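Local coordinates for protein citryl-spermidine/3,4-dihydroxybenzoyl-citryl-spermidine:spermidine ligase (Bacillus anthracis, PDB 3TO3) that catalyses the ATP-dependent condensation of spermidine with citryl-spermidine intermediates in the biosynthesis of petrobactin, a siderophore for iron acquisition and virulence, at residues Val430-Ile444 with Leu457-Leu471. Residues are numbered along the deposited sequence; the frame is centred on the assembly and turned at random.
Sequences VEHGIALESHGQNMI and LKDFHEGLEFYRPFL. With ATP (adenosine-5'-triphosphate), chain E.
Leu457 lies beside Met443, a selenomethionine, at the end of a beta hairpin whose antiparallel strands lead into the ATP and magnesium site of this IucA/IucC-family synthetase. The two side chains run alongside each other, CD2 of Leu457 3.7 Å from CG of Met443, while the Leu457 and Leu436 side chains cross at about a right angle, CD1 against CD1. Lys458 continues the pairing through its backbone N, bonded to Asn442 O. With CG between backbone N and carbonyl carbon (chi1 55°), its CD and CE pass CD1 of Ile444, and the chain bends at the last torsion, bringing NZ to 2.7 Å from Gln441 O, nearly along the C=O axis. NZ also forms a salt bridge with the neighbouring Asp459, whose OD1 pairs with Lys299 and Arg371. Asp459, Gln441 and Asn442 make up the protein side of the magnesium site. Beyond it, the chain turns through Phe460 to Gly463, where Glu437, extended beyond CG, brings OE2 to 3.4 Å from Gly463 CA. Leu464 CD1 and the Phe460 ring both receive CD2 of Leu436, the former at 3.7 Å. Pairing then resumes: Ala435 and Glu465 exchange two backbone hydrogen bonds, and Tyr467 N donates to Gly433 O, N-H...O 166°. Phe470 packs against Gly433, which follows helix 410-432 with positive phi; its CB is 3.3 Å from Gly433 CA, which sits at the ring edge. Arg556 makes a cation-pi contact with that ring. Finally, Leu471 crosses Ile434 at about a right angle, and its CD2 lies 3.4 Å from His432 O.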
ATOM      1  N   VAL B 430     -24.579 -27.912 -21.836  1.00 41.07           N
ATOM      2  CA  VAL B 430     -25.767 -28.209 -22.659  1.00 41.57           C
ATOM      3  C   VAL B 430     -26.759 -29.177 -22.008  1.00 47.55           C
ATOM      4  O   VAL B 430     -27.993 -29.013 -22.076  1.00 51.52           O
ATOM      5  CB  VAL B 430     -25.341 -28.744 -24.030  1.00 47.87           C
ATOM      6  CG1 VAL B 430     -26.555 -29.020 -24.904  1.00 46.80           C
ATOM      7  CG2 VAL B 430     -24.322 -27.772 -24.716  1.00 35.49           C
ATOM      8  N   GLU B 431     -26.233 -30.218 -21.388  1.00 52.01           N
ATOM      9  CA  GLU B 431     -27.119 -31.197 -20.774  1.00 55.80           C
ATOM     10  C   GLU B 431     -27.591 -30.674 -19.435  1.00 53.18           C
ATOM     11  O   GLU B 431     -28.710 -30.926 -19.050  1.00 55.53           O
ATOM     12  CB  GLU B 431     -26.425 -32.557 -20.603  1.00 57.26           C
ATOM     13  CG  GLU B 431     -27.162 -33.528 -19.680  1.00 67.87           C
ATOM     14  CD  GLU B 431     -27.875 -34.654 -20.434  1.00 80.94           C
ATOM     15  OE1 GLU B 431     -27.212 -35.676 -20.756  1.00 86.81           O
ATOM     16  OE2 GLU B 431     -29.091 -34.517 -20.699  1.00 81.48           O
ATOM     17  N   HIS B 432     -26.687 -30.052 -18.678  1.00 52.41           N
ATOM     18  CA  HIS B 432     -27.032 -29.577 -17.344  1.00 59.18           C
ATOM     19  C   HIS B 432     -27.326 -28.092 -17.094  1.00 59.53           C
ATOM     20  O   HIS B 432     -27.756 -27.741 -15.997  1.00 50.86           O
ATOM     21  CB  HIS B 432     -25.987 -30.102 -16.362  1.00 54.69           C
ATOM     22  CG  HIS B 432     -25.892 -31.590 -16.374  1.00 52.58           C
ATOM     23  ND1 HIS B 432     -26.854 -32.391 -15.802  1.00 54.04           N
ATOM     24  CD2 HIS B 432     -24.993 -32.425 -16.943  1.00 47.22           C
ATOM     25  CE1 HIS B 432     -26.544 -33.658 -16.001  1.00 53.83           C
ATOM     26  NE2 HIS B 432     -25.419 -33.707 -16.689  1.00 56.90           N
ATOM     27  N   GLY B 433     -27.137 -27.242 -18.104  1.00 60.66           N
ATOM     28  CA  GLY B 433     -27.150 -25.795 -17.901  1.00 52.19           C
ATOM     29  C   GLY B 433     -26.186 -25.226 -16.856  1.00 47.56           C
ATOM     30  O   GLY B 433     -26.470 -24.228 -16.205  1.00 46.35           O
ATOM     31  N   ILE B 434     -25.021 -25.832 -16.710  1.00 46.12           N
ATOM     32  CA  ILE B 434     -24.082 -25.389 -15.703  1.00 43.30           C
ATOM     33  C   ILE B 434     -22.765 -24.983 -16.369  1.00 49.23           C
ATOM     34  O   ILE B 434     -22.120 -25.800 -17.014  1.00 49.86           O
ATOM     35  CB  ILE B 434     -23.789 -26.524 -14.734  1.00 47.10           C
ATOM     36  CG1 ILE B 434     -25.040 -26.871 -13.934  1.00 52.11           C
ATOM     37  CG2 ILE B 434     -22.670 -26.158 -13.796  1.00 51.58           C
ATOM     38  CD1 ILE B 434     -24.804 -27.967 -12.940  1.00 51.25           C
ATOM     39  N   ALA B 435     -22.350 -23.726 -16.227  1.00 47.67           N
ATOM     40  CA  ALA B 435     -21.072 -23.343 -16.812  1.00 42.88           C
ATOM     41  C   ALA B 435     -20.045 -23.115 -15.714  1.00 44.25           C
ATOM     42  O   ALA B 435     -20.136 -22.170 -14.938  1.00 48.63           O
ATOM     43  CB  ALA B 435     -21.227 -22.135 -17.662  1.00 36.12           C
ATOM     44  N   LEU B 436     -19.089 -24.027 -15.628  1.00 47.37           N
ATOM     45  CA  LEU B 436     -17.964 -23.883 -14.732  1.00 50.29           C
ATOM     46  C   LEU B 436     -17.081 -22.869 -15.398  1.00 56.09           C
ATOM     47  O   LEU B 436     -17.071 -22.778 -16.629  1.00 54.10           O
ATOM     48  CB  LEU B 436     -17.237 -25.217 -14.587  1.00 51.23           C
ATOM     49  CG  LEU B 436     -18.199 -26.298 -14.068  1.00 55.46           C
ATOM     50  CD1 LEU B 436     -17.540 -27.652 -14.014  1.00 53.88           C
ATOM     51  CD2 LEU B 436     -18.726 -25.890 -12.700  1.00 49.22           C
ATOM     52  N   GLU B 437     -16.327 -22.120 -14.603  1.00 57.81           N
ATOM     53  CA  GLU B 437     -15.412 -21.176 -15.188  1.00 59.07           C
ATOM     54  C   GLU B 437     -14.259 -22.051 -15.684  1.00 65.30           C
ATOM     55  O   GLU B 437     -13.554 -22.721 -14.944  1.00 77.61           O
ATOM     56  CB  GLU B 437     -14.919 -20.223 -14.122  1.00 62.70           C
ATOM     57  CG  GLU B 437     -14.500 -18.864 -14.622  1.00 81.60           C
ATOM     58  CD  GLU B 437     -13.782 -18.056 -13.536  1.00 98.40           C
ATOM     59  OE1 GLU B 437     -13.305 -16.943 -13.846  1.00108.83           O
ATOM     60  OE2 GLU B 437     -13.688 -18.540 -12.378  1.00 97.54           O
ATOM     61  N   SER B 438     -14.131 -22.013 -16.989  1.00 57.68           N
ATOM     62  CA  SER B 438     -13.343 -22.892 -17.835  1.00 58.71           C
ATOM     63  C   SER B 438     -11.974 -22.363 -18.264  1.00 52.59           C
ATOM     64  O   SER B 438     -11.451 -22.795 -19.289  1.00 56.65           O
ATOM     65  CB  SER B 438     -14.165 -23.510 -18.968  1.00 64.54           C
ATOM     66  OG  SER B 438     -15.182 -22.621 -19.419  1.00 78.53           O
ATOM     67  N   HIS B 439     -11.465 -21.343 -17.584  0.55 49.72           N
ATOM     68  CA  HIS B 439     -10.175 -20.793 -17.988  0.55 48.97           C
ATOM     69  C   HIS B 439      -9.073 -21.837 -17.722  0.55 54.44           C
ATOM     70  O   HIS B 439      -9.333 -22.927 -17.194  0.55 55.04           O
ATOM     71  CB  HIS B 439      -9.850 -19.508 -17.222  0.55 44.84           C
ATOM     72  CG  HIS B 439     -10.840 -18.388 -17.409  0.55 47.99           C
ATOM     73  ND1 HIS B 439     -11.555 -17.848 -16.361  0.55 50.17           N
ATOM     74  CD2 HIS B 439     -11.182 -17.662 -18.503  0.55 51.57           C
ATOM     75  CE1 HIS B 439     -12.312 -16.856 -16.801  0.55 44.39           C
ATOM     76  NE2 HIS B 439     -12.100 -16.716 -18.096  0.55 49.28           N
ATOM     77  N   GLY B 440      -7.838 -21.505 -18.082  1.00 53.83           N
ATOM     78  CA  GLY B 440      -6.752 -22.466 -18.011  1.00 46.52           C
ATOM     79  C   GLY B 440      -6.350 -22.961 -16.631  1.00 50.70           C
ATOM     80  O   GLY B 440      -5.911 -24.109 -16.485  1.00 51.89           O
ATOM     81  N   GLN B 441      -6.502 -22.111 -15.622  1.00 45.95           N
ATOM     82  CA  GLN B 441      -6.016 -22.431 -14.291  1.00 53.47           C
ATOM     83  C   GLN B 441      -7.040 -23.248 -13.489  1.00 53.25           C
ATOM     84  O   GLN B 441      -6.740 -23.725 -12.391  1.00 57.43           O
ATOM     85  CB  GLN B 441      -5.629 -21.142 -13.550  1.00 75.95           C
ATOM     86  CG  GLN B 441      -4.384 -21.275 -12.655  1.00100.13           C
ATOM     87  CD  GLN B 441      -4.724 -21.472 -11.168  1.00115.82           C
ATOM     88  OE1 GLN B 441      -5.810 -21.097 -10.714  1.00118.91           O
ATOM     89  NE2 GLN B 441      -3.790 -22.063 -10.409  1.00118.48           N
ATOM     90  N   ASN B 442      -8.243 -23.417 -14.038  1.00 44.35           N
ATOM     91  CA  ASN B 442      -9.283 -24.210 -13.391  1.00 42.28           C
ATOM     92  C   ASN B 442      -9.310 -25.670 -13.819  1.00 46.17           C
ATOM     93  O   ASN B 442     -10.181 -26.439 -13.390  1.00 45.42           O
ATOM     94  CB  ASN B 442     -10.659 -23.615 -13.666  1.00 47.58           C
ATOM     95  CG  ASN B 442     -10.837 -22.279 -13.001  1.00 68.65           C
ATOM     96  OD1 ASN B 442     -11.650 -21.455 -13.430  1.00 78.17           O
ATOM     97  ND2 ASN B 442     -10.038 -22.036 -11.958  1.00 67.59           N
HETATM   98  N   MSE B 443      -8.376 -26.038 -14.688  1.00 36.95           N
HETATM   99  CA  MSE B 443      -8.463 -27.307 -15.369  1.00 40.70           C
HETATM  100  C   MSE B 443      -7.136 -28.025 -15.265  1.00 42.24           C
HETATM  101  O   MSE B 443      -6.070 -27.424 -15.388  1.00 40.82           O
HETATM  102  CB  MSE B 443      -8.829 -27.096 -16.839  1.00 36.43           C
HETATM  103  CG  MSE B 443     -10.237 -26.580 -17.065  1.00 38.39           C
HETATM  104 SE   MSE B 443     -10.640 -26.111 -18.959  0.73 56.55          SE
HETATM  105  CE  MSE B 443     -10.549 -27.868 -19.787  1.00 34.13           C
ATOM    106  N   ILE B 444      -7.218 -29.322 -15.048  1.00 43.43           N
ATOM    107  CA  ILE B 444      -6.048 -30.166 -14.941  1.00 40.54           C
ATOM    108  C   ILE B 444      -6.170 -31.326 -15.901  1.00 43.91           C
ATOM    109  O   ILE B 444      -7.125 -32.091 -15.819  1.00 50.18           O
ATOM    110  CB  ILE B 444      -5.898 -30.678 -13.500  1.00 42.54           C
ATOM    111  CG1 ILE B 444      -5.771 -29.474 -12.563  1.00 40.35           C
ATOM    112  CG2 ILE B 444      -4.691 -31.601 -13.397  1.00 42.09           C
ATOM    113  CD1 ILE B 444      -5.590 -29.824 -11.121  1.00 44.69           C
ATOM    114  N   LEU B 457     -11.415 -30.707 -12.656  1.00 44.74           N
ATOM    115  CA  LEU B 457     -11.834 -29.306 -12.603  1.00 44.17           C
ATOM    116  C   LEU B 457     -11.785 -28.830 -11.176  1.00 40.83           C
ATOM    117  O   LEU B 457     -11.982 -29.614 -10.241  1.00 46.35           O
ATOM    118  CB  LEU B 457     -13.236 -29.137 -13.181  1.00 44.86           C
ATOM    119  CG  LEU B 457     -13.393 -29.696 -14.597  1.00 45.66           C
ATOM    120  CD1 LEU B 457     -14.816 -30.126 -14.840  1.00 53.13           C
ATOM    121  CD2 LEU B 457     -12.939 -28.667 -15.619  1.00 38.73           C
ATOM    122  N   LYS B 458     -11.474 -27.559 -10.998  1.00 36.83           N
ATOM    123  CA  LYS B 458     -11.382 -26.990  -9.657  1.00 42.10           C
ATOM    124  C   LYS B 458     -11.828 -25.536  -9.684  1.00 46.10           C
ATOM    125  O   LYS B 458     -12.119 -25.006 -10.763  1.00 44.65           O
ATOM    126  CB  LYS B 458      -9.960 -27.112  -9.096  1.00 38.12           C
ATOM    127  CG  LYS B 458      -8.836 -26.506  -9.972  1.00 38.42           C
ATOM    128  CD  LYS B 458      -7.492 -26.696  -9.231  1.00 47.92           C
ATOM    129  CE  LYS B 458      -6.310 -25.946  -9.899  1.00 43.98           C
ATOM    130  NZ  LYS B 458      -6.449 -24.452  -9.792  1.00 52.64           N
ATOM    131  N   ASP B 459     -11.830 -24.914  -8.497  1.00 45.43           N
ATOM    132  CA  ASP B 459     -12.300 -23.549  -8.265  1.00 54.49           C
ATOM    133  C   ASP B 459     -13.738 -23.270  -8.717  1.00 54.62           C
ATOM    134  O   ASP B 459     -13.956 -22.555  -9.697  1.00 62.09           O
ATOM    135  CB  ASP B 459     -11.334 -22.524  -8.877  1.00 72.57           C
ATOM    136  CG  ASP B 459     -10.060 -22.363  -8.061  1.00 89.94           C
ATOM    137  OD1 ASP B 459     -10.133 -22.398  -6.812  1.00 94.42           O
ATOM    138  OD2 ASP B 459      -8.976 -22.219  -8.669  1.00102.10           O
ATOM    139  N   PHE B 460     -14.696 -23.892  -8.032  1.00 52.81           N
ATOM    140  CA  PHE B 460     -16.155 -23.676  -8.181  1.00 47.38           C
ATOM    141  C   PHE B 460     -16.757 -22.505  -7.398  1.00 51.83           C
ATOM    142  O   PHE B 460     -17.706 -21.860  -7.834  1.00 50.62           O
ATOM    143  CB  PHE B 460     -16.890 -24.974  -7.816  1.00 43.76           C
ATOM    144  CG  PHE B 460     -16.223 -26.181  -8.388  1.00 44.53           C
ATOM    145  CD1 PHE B 460     -15.910 -26.215  -9.737  1.00 35.55           C
ATOM    146  CD2 PHE B 460     -15.826 -27.236  -7.576  1.00 44.82           C
ATOM    147  CE1 PHE B 460     -15.272 -27.325 -10.281  1.00 45.60           C
ATOM    148  CE2 PHE B 460     -15.169 -28.335  -8.110  1.00 47.47           C
ATOM    149  CZ  PHE B 460     -14.889 -28.383  -9.460  1.00 41.02           C
ATOM    150  N   HIS B 461     -16.218 -22.256  -6.217  1.00 52.02           N
ATOM    151  CA  HIS B 461     -16.912 -21.423  -5.283  1.00 53.44           C
ATOM    152  C   HIS B 461     -17.144 -20.002  -5.816  1.00 64.68           C
ATOM    153  O   HIS B 461     -18.193 -19.405  -5.559  1.00 70.45           O
ATOM    154  CB  HIS B 461     -16.184 -21.424  -3.938  1.00 55.33           C
ATOM    155  CG  HIS B 461     -14.905 -20.660  -3.953  1.00 54.16           C
ATOM    156  ND1 HIS B 461     -13.730 -21.186  -4.449  1.00 49.52           N
ATOM    157  CD2 HIS B 461     -14.618 -19.400  -3.558  1.00 53.14           C
ATOM    158  CE1 HIS B 461     -12.769 -20.287  -4.348  1.00 53.24           C
ATOM    159  NE2 HIS B 461     -13.283 -19.190  -3.815  1.00 58.82           N
ATOM    160  N   GLU B 462     -16.141 -19.422  -6.461  1.00 68.46           N
ATOM    161  CA  GLU B 462     -16.296 -18.092  -7.072  1.00 84.87           C
ATOM    162  C   GLU B 462     -16.897 -18.020  -8.483  1.00 86.03           C
ATOM    163  O   GLU B 462     -17.761 -17.182  -8.745  1.00 98.42           O
ATOM    164  CB  GLU B 462     -14.966 -17.337  -7.042  1.00 99.61           C
ATOM    165  CG  GLU B 462     -13.784 -18.146  -7.591  1.00108.02           C
ATOM    166  CD  GLU B 462     -12.439 -17.486  -7.312  1.00114.53           C
ATOM    167  OE1 GLU B 462     -12.424 -16.387  -6.701  1.00112.08           O
ATOM    168  OE2 GLU B 462     -11.399 -18.071  -7.709  1.00117.39           O
ATOM    169  N   GLY B 463     -16.433 -18.896  -9.376  1.00 69.54           N
ATOM    170  CA  GLY B 463     -16.656 -18.743 -10.808  1.00 73.01           C
ATOM    171  C   GLY B 463     -17.958 -19.181 -11.481  1.00 71.77           C
ATOM    172  O   GLY B 463     -18.455 -18.533 -12.411  1.00 67.77           O
ATOM    173  N   LEU B 464     -18.508 -20.280 -10.993  1.00 59.65           N
ATOM    174  CA  LEU B 464     -19.641 -20.951 -11.599  1.00 53.75           C
ATOM    175  C   LEU B 464     -20.882 -20.080 -11.908  1.00 50.99           C
ATOM    176  O   LEU B 464     -21.340 -19.271 -11.093  1.00 54.39           O
ATOM    177  CB  LEU B 464     -20.004 -22.109 -10.685  1.00 50.98           C
ATOM    178  CG  LEU B 464     -21.217 -22.965 -10.926  1.00 56.70           C
ATOM    179  CD1 LEU B 464     -20.958 -24.312 -10.271  1.00 58.13           C
ATOM    180  CD2 LEU B 464     -22.446 -22.295 -10.352  1.00 50.66           C
ATOM    181  N   GLU B 465     -21.401 -20.251 -13.117  1.00 45.52           N
ATOM    182  CA  GLU B 465     -22.690 -19.713 -13.497  1.00 49.10           C
ATOM    183  C   GLU B 465     -23.635 -20.857 -13.890  1.00 51.79           C
ATOM    184  O   GLU B 465     -23.193 -21.920 -14.325  1.00 61.25           O
ATOM    185  CB  GLU B 465     -22.531 -18.720 -14.649  1.00 52.46           C
ATOM    186  CG  GLU B 465     -21.750 -17.482 -14.246  1.00 62.14           C
ATOM    187  CD  GLU B 465     -21.706 -16.390 -15.320  1.00 72.62           C
ATOM    188  OE1 GLU B 465     -22.232 -16.583 -16.434  1.00 76.52           O
ATOM    189  OE2 GLU B 465     -21.137 -15.319 -15.039  1.00 77.91           O
ATOM    190  N   PHE B 466     -24.935 -20.639 -13.751  1.00 55.17           N
ATOM    191  CA  PHE B 466     -25.911 -21.607 -14.231  1.00 58.04           C
ATOM    192  C   PHE B 466     -27.191 -20.941 -14.734  1.00 62.10           C
ATOM    193  O   PHE B 466     -27.515 -19.819 -14.346  1.00 64.85           O
ATOM    194  CB  PHE B 466     -26.226 -22.668 -13.165  1.00 59.52           C
ATOM    195  CG  PHE B 466     -27.024 -22.161 -12.012  1.00 62.87           C
ATOM    196  CD1 PHE B 466     -28.407 -22.042 -12.108  1.00 69.72           C
ATOM    197  CD2 PHE B 466     -26.402 -21.827 -10.816  1.00 58.04           C
ATOM    198  CE1 PHE B 466     -29.152 -21.591 -11.033  1.00 69.67           C
ATOM    199  CE2 PHE B 466     -27.138 -21.360  -9.735  1.00 55.26           C
ATOM    200  CZ  PHE B 466     -28.518 -21.248  -9.844  1.00 64.96           C
ATOM    201  N   TYR B 467     -27.883 -21.633 -15.632  1.00 61.47           N
ATOM    202  CA  TYR B 467     -29.106 -21.128 -16.207  1.00 63.71           C
ATOM    203  C   TYR B 467     -30.221 -22.050 -15.744  1.00 71.17           C
ATOM    204  O   TYR B 467     -30.318 -23.190 -16.186  1.00 73.47           O
ATOM    205  CB  TYR B 467     -29.014 -21.084 -17.739  1.00 62.82           C
ATOM    206  CG  TYR B 467     -30.245 -20.468 -18.385  1.00 69.22           C
ATOM    207  CD1 TYR B 467     -30.674 -19.195 -18.029  1.00 68.10           C
ATOM    208  CD2 TYR B 467     -30.994 -21.170 -19.337  1.00 71.11           C
ATOM    209  CE1 TYR B 467     -31.804 -18.641 -18.598  1.00 73.14           C
ATOM    210  CE2 TYR B 467     -32.136 -20.614 -19.921  1.00 65.76           C
ATOM    211  CZ  TYR B 467     -32.531 -19.351 -19.550  1.00 75.27           C
ATOM    212  OH  TYR B 467     -33.670 -18.788 -20.113  1.00 80.94           O
ATOM    213  N   ARG B 468     -31.067 -21.536 -14.861  1.00 70.21           N
ATOM    214  CA  ARG B 468     -32.032 -22.348 -14.121  1.00 70.70           C
ATOM    215  C   ARG B 468     -32.948 -23.195 -15.009  1.00 70.37           C
ATOM    216  O   ARG B 468     -33.171 -24.366 -14.728  1.00 65.72           O
ATOM    217  CB  ARG B 468     -32.858 -21.452 -13.179  1.00 70.31           C
ATOM    218  CG  ARG B 468     -33.833 -22.191 -12.276  1.00 72.08           C
ATOM    219  CD  ARG B 468     -34.468 -21.244 -11.256  1.00 80.77           C
ATOM    220  NE  ARG B 468     -33.493 -20.859 -10.238  1.00 87.34           N
ATOM    221  CZ  ARG B 468     -33.426 -21.398  -9.025  1.00 85.26           C
ATOM    222  NH1 ARG B 468     -34.301 -22.335  -8.668  1.00 92.07           N
ATOM    223  NH2 ARG B 468     -32.492 -20.993  -8.170  1.00 74.27           N
ATOM    224  N   PRO B 469     -33.488 -22.606 -16.083  1.00 73.75           N
ATOM    225  CA  PRO B 469     -34.340 -23.413 -16.965  1.00 72.98           C
ATOM    226  C   PRO B 469     -33.642 -24.636 -17.567  1.00 72.70           C
ATOM    227  O   PRO B 469     -34.352 -25.545 -17.978  1.00 77.47           O
ATOM    228  CB  PRO B 469     -34.730 -22.428 -18.070  1.00 74.79           C
ATOM    229  CG  PRO B 469     -34.698 -21.092 -17.385  1.00 79.35           C
ATOM    230  CD  PRO B 469     -33.501 -21.183 -16.462  1.00 78.54           C
ATOM    231  N   PHE B 470     -32.308 -24.676 -17.620  1.00 56.06           N
ATOM    232  CA  PHE B 470     -31.635 -25.851 -18.169  1.00 60.24           C
ATOM    233  C   PHE B 470     -31.353 -26.992 -17.169  1.00 71.49           C
ATOM    234  O   PHE B 470     -30.924 -28.077 -17.568  1.00 75.25           O
ATOM    235  CB  PHE B 470     -30.314 -25.460 -18.853  1.00 61.34           C
ATOM    236  CG  PHE B 470     -30.467 -25.023 -20.292  1.00 59.42           C
ATOM    237  CD1 PHE B 470     -31.687 -24.531 -20.765  1.00 64.01           C
ATOM    238  CD2 PHE B 470     -29.400 -25.126 -21.171  1.00 46.34           C
ATOM    239  CE1 PHE B 470     -31.829 -24.151 -22.080  1.00 58.31           C
ATOM    240  CE2 PHE B 470     -29.536 -24.757 -22.492  1.00 53.42           C
ATOM    241  CZ  PHE B 470     -30.749 -24.269 -22.953  1.00 56.10           C
ATOM    242  N   LEU B 471     -31.556 -26.760 -15.880  1.00 68.54           N
ATOM    243  CA  LEU B 471     -31.177 -27.770 -14.896  1.00 69.94           C
ATOM    244  C   LEU B 471     -31.979 -29.064 -15.073  1.00 78.27           C
ATOM    245  O   LEU B 471     -33.175 -29.026 -15.344  1.00 82.25           O
ATOM    246  CB  LEU B 471     -31.331 -27.220 -13.479  1.00 67.12           C
ATOM    247  CG  LEU B 471     -30.622 -25.883 -13.231  1.00 66.85           C
ATOM    248  CD1 LEU B 471     -30.981 -25.312 -11.873  1.00 61.69           C
ATOM    249  CD2 LEU B 471     -29.098 -26.027 -13.382  1.00 62.63           C
TER
HETATM  250  PB  ATP E 617      -7.383 -19.007  -7.385  0.71 84.11           P
HETATM  251  O1B ATP E 617      -6.669 -18.693  -6.095  0.71 79.96           O
HETATM  252  O2B ATP E 617      -8.789 -18.471  -7.327  0.71 83.35           O
HETATM  253  O3B ATP E 617      -7.377 -20.561  -7.625  0.71 56.14           O
HETATM  254  PA  ATP E 617      -6.449 -16.844  -8.742  0.71113.19           P
HETATM  255  O1A ATP E 617      -6.479 -16.215  -7.363  0.71110.20           O
HETATM  256  O2A ATP E 617      -7.524 -16.285  -9.667  0.71109.54           O
HETATM  257  O3A ATP E 617      -6.644 -18.381  -8.613  0.71129.61           O
HETATM  258  O5' ATP E 617      -5.028 -16.557  -9.348  0.71126.49           O
HETATM  259  C5' ATP E 617      -4.446 -17.435 -10.237  0.71119.91           C
HETATM  260  C4' ATP E 617      -3.371 -16.933 -11.022  0.71113.13           C
HETATM  261  O4' ATP E 617      -3.183 -17.783 -12.205  0.71106.95           O
HETATM  262  C3' ATP E 617      -3.685 -15.580 -11.536  0.71112.13           C
HETATM  263  O3' ATP E 617      -2.743 -14.680 -11.098  0.71113.31           O
HETATM  264  C2' ATP E 617      -3.653 -15.714 -13.003  0.71105.73           C
HETATM  265  O2' ATP E 617      -3.137 -14.592 -13.585  0.71100.76           O
HETATM  266  C1' ATP E 617      -2.762 -16.893 -13.193  0.71102.06           C
HETATM  267  N9  ATP E 617      -2.779 -17.484 -14.505  0.71 90.74           N
HETATM  268  C8  ATP E 617      -1.675 -17.746 -15.226  0.71 80.07           C
HETATM  269  N7  ATP E 617      -2.063 -18.294 -16.386  0.71 77.72           N
HETATM  270  C5  ATP E 617      -3.412 -18.391 -16.407  0.71 82.29           C
HETATM  271  C6  ATP E 617      -4.326 -18.881 -17.352  0.71 77.09           C
HETATM  272  N6  ATP E 617      -3.842 -19.411 -18.596  0.71 73.57           N
HETATM  273  N1  ATP E 617      -5.649 -18.841 -17.070  0.71 77.65           N
HETATM  274  C2  ATP E 617      -6.084 -18.337 -15.897  0.71 82.60           C
HETATM  275  N3  ATP E 617      -5.228 -17.855 -14.967  0.71 87.43           N
HETATM  276  C4  ATP E 617      -3.887 -17.869 -15.193  0.71 88.61           C